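Local coordinates for KmHsv2 (Kluyveromyces marxianus, PDB 3VU4), which is a seven-bladed beta-propeller of the PROPPIN family that probably binds phosphoinositides on membranes, at residues A[135-143]-A[150-158]. Residues are numbered along the deposited sequence; the frame is centred on the assembly and turned at random.
Sequences DDIRFGGVC and LVYSNEFNL
Cys143 and Tyr152 face each other as an antiparallel, non-hydrogen-bonded pair, their CA atoms 4.0 Å apart. Beside them, Ser153 N gives a nearly straight bond of 2.7 Å to Val142 O. Before the corner at Gly140 and Gly141 the chain belongs to another sheet, and there 137-139 passes 150-154 at 61° between segment axes. Gly140 N still reaches Ser153 O, at 2.9 Å, but from well above the carbonyl plane. A water accepts from Glu155 N and donates to Arg138 O, bridging the two backbones.

Among the side chains, Ile137 lays CG2 over one face of the Tyr152 ring, 3.7 Å from its centroid, a CH-pi contact in which the two side chains cross at about a right angle. With chi1 at 60°, Tyr152 CG sits between its own backbone N and carbonyl carbon, which carries the ring beneath 137-139, where CD2 also meets Phe139 CB at 3.7 Å. Replacing Tyr152 with alanine would probably leave Ile137 CG2 without its aromatic platform and open a gap between the two sheets. Ile137 CD1 meets Leu150 CD2 tip to tip. Farther out, Arg138 NE forms a weak, long salt bridge of 3.4 Å with Glu155 OE2, the guanidinium and carboxylate planes turned 67° apart; Asp119 lies near both groups.

Tyr152 also meets the ring of His162 on the next strand of its own sheet. Strand 137-139 is the outermost strand of one propeller blade and 142-146 the first of the next, so the contact is the blade-to-blade crossover of a beta-propeller, packed against the second strand of the following blade.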
ATOM      1  N   ASP A 135      -7.157  24.237  -0.740  1.00 60.82           N
ATOM      2  CA  ASP A 135      -6.056  24.840   0.006  1.00 61.41           C
ATOM      3  C   ASP A 135      -5.019  23.800   0.392  1.00 60.40           C
ATOM      4  O   ASP A 135      -5.344  22.628   0.585  1.00 60.54           O
ATOM      5  CB  ASP A 135      -6.554  25.491   1.297  1.00 65.35           C
ATOM      6  CG  ASP A 135      -7.223  26.825   1.067  1.00 68.93           C
ATOM      7  OD1 ASP A 135      -6.678  27.645   0.288  1.00 70.34           O
ATOM      8  OD2 ASP A 135      -8.287  27.059   1.685  1.00 70.23           O
ATOM      9  N   ASP A 136      -3.770  24.231   0.516  1.00 58.21           N
ATOM     10  CA  ASP A 136      -2.710  23.318   0.912  1.00 55.42           C
ATOM     11  C   ASP A 136      -2.926  22.890   2.353  1.00 54.41           C
ATOM     12  O   ASP A 136      -3.428  23.663   3.172  1.00 53.99           O
ATOM     13  CB  ASP A 136      -1.343  23.980   0.765  1.00 52.86           C
ATOM     14  CG  ASP A 136      -0.876  24.008  -0.669  1.00 53.01           C
ATOM     15  OD1 ASP A 136      -1.598  23.446  -1.525  1.00 49.77           O
ATOM     16  OD2 ASP A 136       0.206  24.582  -0.938  1.00 52.02           O
ATOM     17  N   ILE A 137      -2.550  21.649   2.642  1.00 53.19           N
ATOM     18  CA  ILE A 137      -2.689  21.067   3.969  1.00 51.89           C
ATOM     19  C   ILE A 137      -1.309  20.809   4.580  1.00 51.54           C
ATOM     20  O   ILE A 137      -0.343  20.510   3.871  1.00 52.31           O
ATOM     21  CB  ILE A 137      -3.480  19.745   3.873  1.00 52.74           C
ATOM     22  CG1 ILE A 137      -4.907  20.051   3.419  1.00 52.78           C
ATOM     23  CG2 ILE A 137      -3.471  19.008   5.203  1.00 53.29           C
ATOM     24  CD1 ILE A 137      -5.691  18.843   2.940  1.00 53.01           C
ATOM     25  N   ARG A 138      -1.213  20.945   5.896  1.00 50.78           N
ATOM     26  CA  ARG A 138       0.039  20.705   6.599  1.00 50.69           C
ATOM     27  C   ARG A 138      -0.063  19.373   7.337  1.00 49.20           C
ATOM     28  O   ARG A 138      -0.985  19.157   8.124  1.00 50.84           O
ATOM     29  CB  ARG A 138       0.311  21.844   7.587  1.00 53.66           C
ATOM     30  CG  ARG A 138       0.494  23.191   6.905  1.00 58.51           C
ATOM     31  CD  ARG A 138       1.806  23.249   6.121  1.00 62.56           C
ATOM     32  NE  ARG A 138       2.925  23.602   6.991  1.00 67.11           N
ATOM     33  CZ  ARG A 138       3.582  24.756   6.925  1.00 69.81           C
ATOM     34  NH1 ARG A 138       4.583  24.996   7.765  1.00 69.48           N
ATOM     35  NH2 ARG A 138       3.247  25.660   6.008  1.00 70.78           N
ATOM     36  N   PHE A 139       0.875  18.472   7.074  1.00 45.81           N
ATOM     37  CA  PHE A 139       0.859  17.172   7.718  1.00 42.44           C
ATOM     38  C   PHE A 139       2.212  16.873   8.374  1.00 40.88           C
ATOM     39  O   PHE A 139       3.152  17.651   8.238  1.00 39.71           O
ATOM     40  CB  PHE A 139       0.488  16.101   6.686  1.00 42.17           C
ATOM     41  CG  PHE A 139       1.601  15.738   5.748  1.00 41.31           C
ATOM     42  CD1 PHE A 139       2.378  16.726   5.144  1.00 39.57           C
ATOM     43  CD2 PHE A 139       1.867  14.403   5.459  1.00 41.47           C
ATOM     44  CE1 PHE A 139       3.406  16.385   4.265  1.00 38.86           C
ATOM     45  CE2 PHE A 139       2.898  14.048   4.578  1.00 42.29           C
ATOM     46  CZ  PHE A 139       3.667  15.042   3.982  1.00 41.13           C
ATOM     47  N   GLY A 140       2.306  15.747   9.080  1.00 39.44           N
ATOM     48  CA  GLY A 140       3.541  15.403   9.761  1.00 37.26           C
ATOM     49  C   GLY A 140       4.390  14.312   9.138  1.00 36.03           C
ATOM     50  O   GLY A 140       5.139  13.651   9.842  1.00 36.19           O
ATOM     51  N   GLY A 141       4.276  14.104   7.830  1.00 34.86           N
ATOM     52  CA  GLY A 141       5.086  13.081   7.192  1.00 35.47           C
ATOM     53  C   GLY A 141       4.371  11.870   6.617  1.00 37.22           C
ATOM     54  O   GLY A 141       4.861  11.248   5.673  1.00 36.88           O
ATOM     55  N   VAL A 142       3.216  11.524   7.171  1.00 38.07           N
ATOM     56  CA  VAL A 142       2.470  10.370   6.684  1.00 38.79           C
ATOM     57  C   VAL A 142       1.170  10.753   5.984  1.00 40.79           C
ATOM     58  O   VAL A 142       0.400  11.571   6.480  1.00 41.71           O
ATOM     59  CB  VAL A 142       2.116   9.423   7.843  1.00 37.78           C
ATOM     60  CG1 VAL A 142       1.412   8.189   7.311  1.00 37.70           C
ATOM     61  CG2 VAL A 142       3.377   9.049   8.613  1.00 37.19           C
ATOM     62  N   CYS A 143       0.917  10.164   4.827  1.00 42.78           N
ATOM     63  CA  CYS A 143      -0.327  10.446   4.143  1.00 46.22           C
ATOM     64  C   CYS A 143      -0.630   9.414   3.078  1.00 46.46           C
ATOM     65  O   CYS A 143       0.254   8.953   2.363  1.00 48.96           O
ATOM     66  CB  CYS A 143      -0.305  11.849   3.534  1.00 49.05           C
ATOM     67  SG  CYS A 143       0.404  11.967   1.901  1.00 52.89           S
ATOM     68  N   LEU A 150      -8.610  11.042   1.864  1.00 43.58           N
ATOM     69  CA  LEU A 150      -7.252  11.456   2.202  1.00 41.55           C
ATOM     70  C   LEU A 150      -7.001  11.287   3.698  1.00 41.91           C
ATOM     71  O   LEU A 150      -7.773  11.787   4.526  1.00 41.63           O
ATOM     72  CB  LEU A 150      -7.020  12.922   1.824  1.00 40.94           C
ATOM     73  CG  LEU A 150      -5.596  13.477   1.966  1.00 42.92           C
ATOM     74  CD1 LEU A 150      -4.716  12.936   0.826  1.00 41.15           C
ATOM     75  CD2 LEU A 150      -5.620  15.014   1.923  1.00 42.66           C
ATOM     76  N   VAL A 151      -5.931  10.572   4.036  1.00 40.27           N
ATOM     77  CA  VAL A 151      -5.556  10.353   5.430  1.00 39.22           C
ATOM     78  C   VAL A 151      -4.153  10.907   5.598  1.00 39.03           C
ATOM     79  O   VAL A 151      -3.253  10.562   4.835  1.00 39.86           O
ATOM     80  CB  VAL A 151      -5.533   8.848   5.799  1.00 39.46           C
ATOM     81  CG1 VAL A 151      -5.148   8.681   7.258  1.00 36.36           C
ATOM     82  CG2 VAL A 151      -6.893   8.220   5.542  1.00 39.02           C
ATOM     83  N   TYR A 152      -3.961  11.781   6.578  1.00 38.81           N
ATOM     84  CA  TYR A 152      -2.642  12.352   6.801  1.00 38.43           C
ATOM     85  C   TYR A 152      -2.300  12.563   8.267  1.00 37.83           C
ATOM     86  O   TYR A 152      -3.161  12.794   9.103  1.00 38.56           O
ATOM     87  CB  TYR A 152      -2.479  13.673   6.036  1.00 39.89           C
ATOM     88  CG  TYR A 152      -3.455  14.758   6.416  1.00 42.21           C
ATOM     89  CD1 TYR A 152      -4.707  14.849   5.802  1.00 43.43           C
ATOM     90  CD2 TYR A 152      -3.131  15.695   7.395  1.00 42.82           C
ATOM     91  CE1 TYR A 152      -5.605  15.846   6.157  1.00 43.81           C
ATOM     92  CE2 TYR A 152      -4.020  16.697   7.755  1.00 43.27           C
ATOM     93  CZ  TYR A 152      -5.256  16.767   7.135  1.00 44.36           C
ATOM     94  OH  TYR A 152      -6.147  17.746   7.511  1.00 44.48           O
ATOM     95  N   SER A 153      -1.014  12.458   8.552  1.00 37.98           N
ATOM     96  CA  SER A 153      -0.447  12.623   9.885  1.00 39.75           C
ATOM     97  C   SER A 153      -0.617  14.083  10.336  1.00 38.16           C
ATOM     98  O   SER A 153      -0.472  15.005   9.526  1.00 34.14           O
ATOM     99  CB  SER A 153       1.050  12.271   9.802  1.00 42.80           C
ATOM    100  OG  SER A 153       1.631  12.028  11.064  1.00 51.35           O
ATOM    101  N   ASN A 154      -0.936  14.307  11.609  1.00 37.32           N
ATOM    102  CA  ASN A 154      -1.066  15.684  12.083  1.00 37.40           C
ATOM    103  C   ASN A 154       0.341  16.271  12.172  1.00 38.61           C
ATOM    104  O   ASN A 154       1.296  15.564  12.488  1.00 38.86           O
ATOM    105  CB  ASN A 154      -1.747  15.758  13.451  1.00 35.91           C
ATOM    106  CG  ASN A 154      -1.792  17.188  14.001  1.00 39.06           C
ATOM    107  OD1 ASN A 154      -0.987  17.576  14.862  1.00 36.50           O
ATOM    108  ND2 ASN A 154      -2.727  17.983  13.489  1.00 38.02           N
ATOM    109  N   GLU A 155       0.465  17.563  11.901  1.00 39.44           N
ATOM    110  CA  GLU A 155       1.764  18.225  11.922  1.00 39.46           C
ATOM    111  C   GLU A 155       2.458  18.318  13.279  1.00 38.61           C
ATOM    112  O   GLU A 155       3.688  18.285  13.340  1.00 38.70           O
ATOM    113  CB  GLU A 155       1.614  19.614  11.319  1.00 42.13           C
ATOM    114  CG  GLU A 155       2.828  20.504  11.431  1.00 44.57           C
ATOM    115  CD  GLU A 155       2.533  21.900  10.930  1.00 46.47           C
ATOM    116  OE1 GLU A 155       1.452  22.427  11.281  1.00 48.57           O
ATOM    117  OE2 GLU A 155       3.370  22.465  10.195  1.00 48.21           O
ATOM    118  N   PHE A 156       1.692  18.424  14.363  1.00 37.00           N
ATOM    119  CA  PHE A 156       2.290  18.536  15.695  1.00 34.87           C
ATOM    120  C   PHE A 156       2.283  17.225  16.474  1.00 35.22           C
ATOM    121  O   PHE A 156       3.230  16.924  17.201  1.00 34.35           O
ATOM    122  CB  PHE A 156       1.581  19.628  16.509  1.00 32.34           C
ATOM    123  CG  PHE A 156       1.661  20.995  15.883  1.00 32.29           C
ATOM    124  CD1 PHE A 156       0.850  21.328  14.800  1.00 32.65           C
ATOM    125  CD2 PHE A 156       2.572  21.940  16.351  1.00 30.74           C
ATOM    126  CE1 PHE A 156       0.943  22.587  14.185  1.00 30.29           C
ATOM    127  CE2 PHE A 156       2.672  23.191  15.746  1.00 31.25           C
ATOM    128  CZ  PHE A 156       1.851  23.513  14.657  1.00 30.42           C
ATOM    129  N   ASN A 157       1.207  16.456  16.332  1.00 36.51           N
ATOM    130  CA  ASN A 157       1.079  15.169  17.012  1.00 37.28           C
ATOM    131  C   ASN A 157       1.261  14.120  15.941  1.00 36.61           C
ATOM    132  O   ASN A 157       0.324  13.834  15.194  1.00 33.26           O
ATOM    133  CB  ASN A 157      -0.309  15.006  17.626  1.00 39.46           C
ATOM    134  CG  ASN A 157      -0.433  13.733  18.447  1.00 40.41           C
ATOM    135  OD1 ASN A 157       0.369  12.807  18.304  1.00 41.00           O
ATOM    136  ND2 ASN A 157      -1.445  13.678  19.305  1.00 37.50           N
ATOM    137  N   LEU A 158       2.461  13.551  15.869  1.00 37.05           N
ATOM    138  CA  LEU A 158       2.771  12.564  14.839  1.00 37.35           C
ATOM    139  C   LEU A 158       2.034  11.241  15.022  1.00 38.35           C
ATOM    140  O   LEU A 158       2.064  10.376  14.145  1.00 39.16           O
ATOM    141  CB  LEU A 158       4.289  12.347  14.759  1.00 36.87           C
ATOM    142  CG  LEU A 158       5.154  13.587  14.446  1.00 36.77           C
ATOM    143  CD1 LEU A 158       6.607  13.179  14.363  1.00 33.27           C
ATOM    144  CD2 LEU A 158       4.723  14.232  13.126  1.00 35.75           C
TER
HETATM  145  O   HOH W   1      -1.496  19.096  10.709  1.00 43.92           O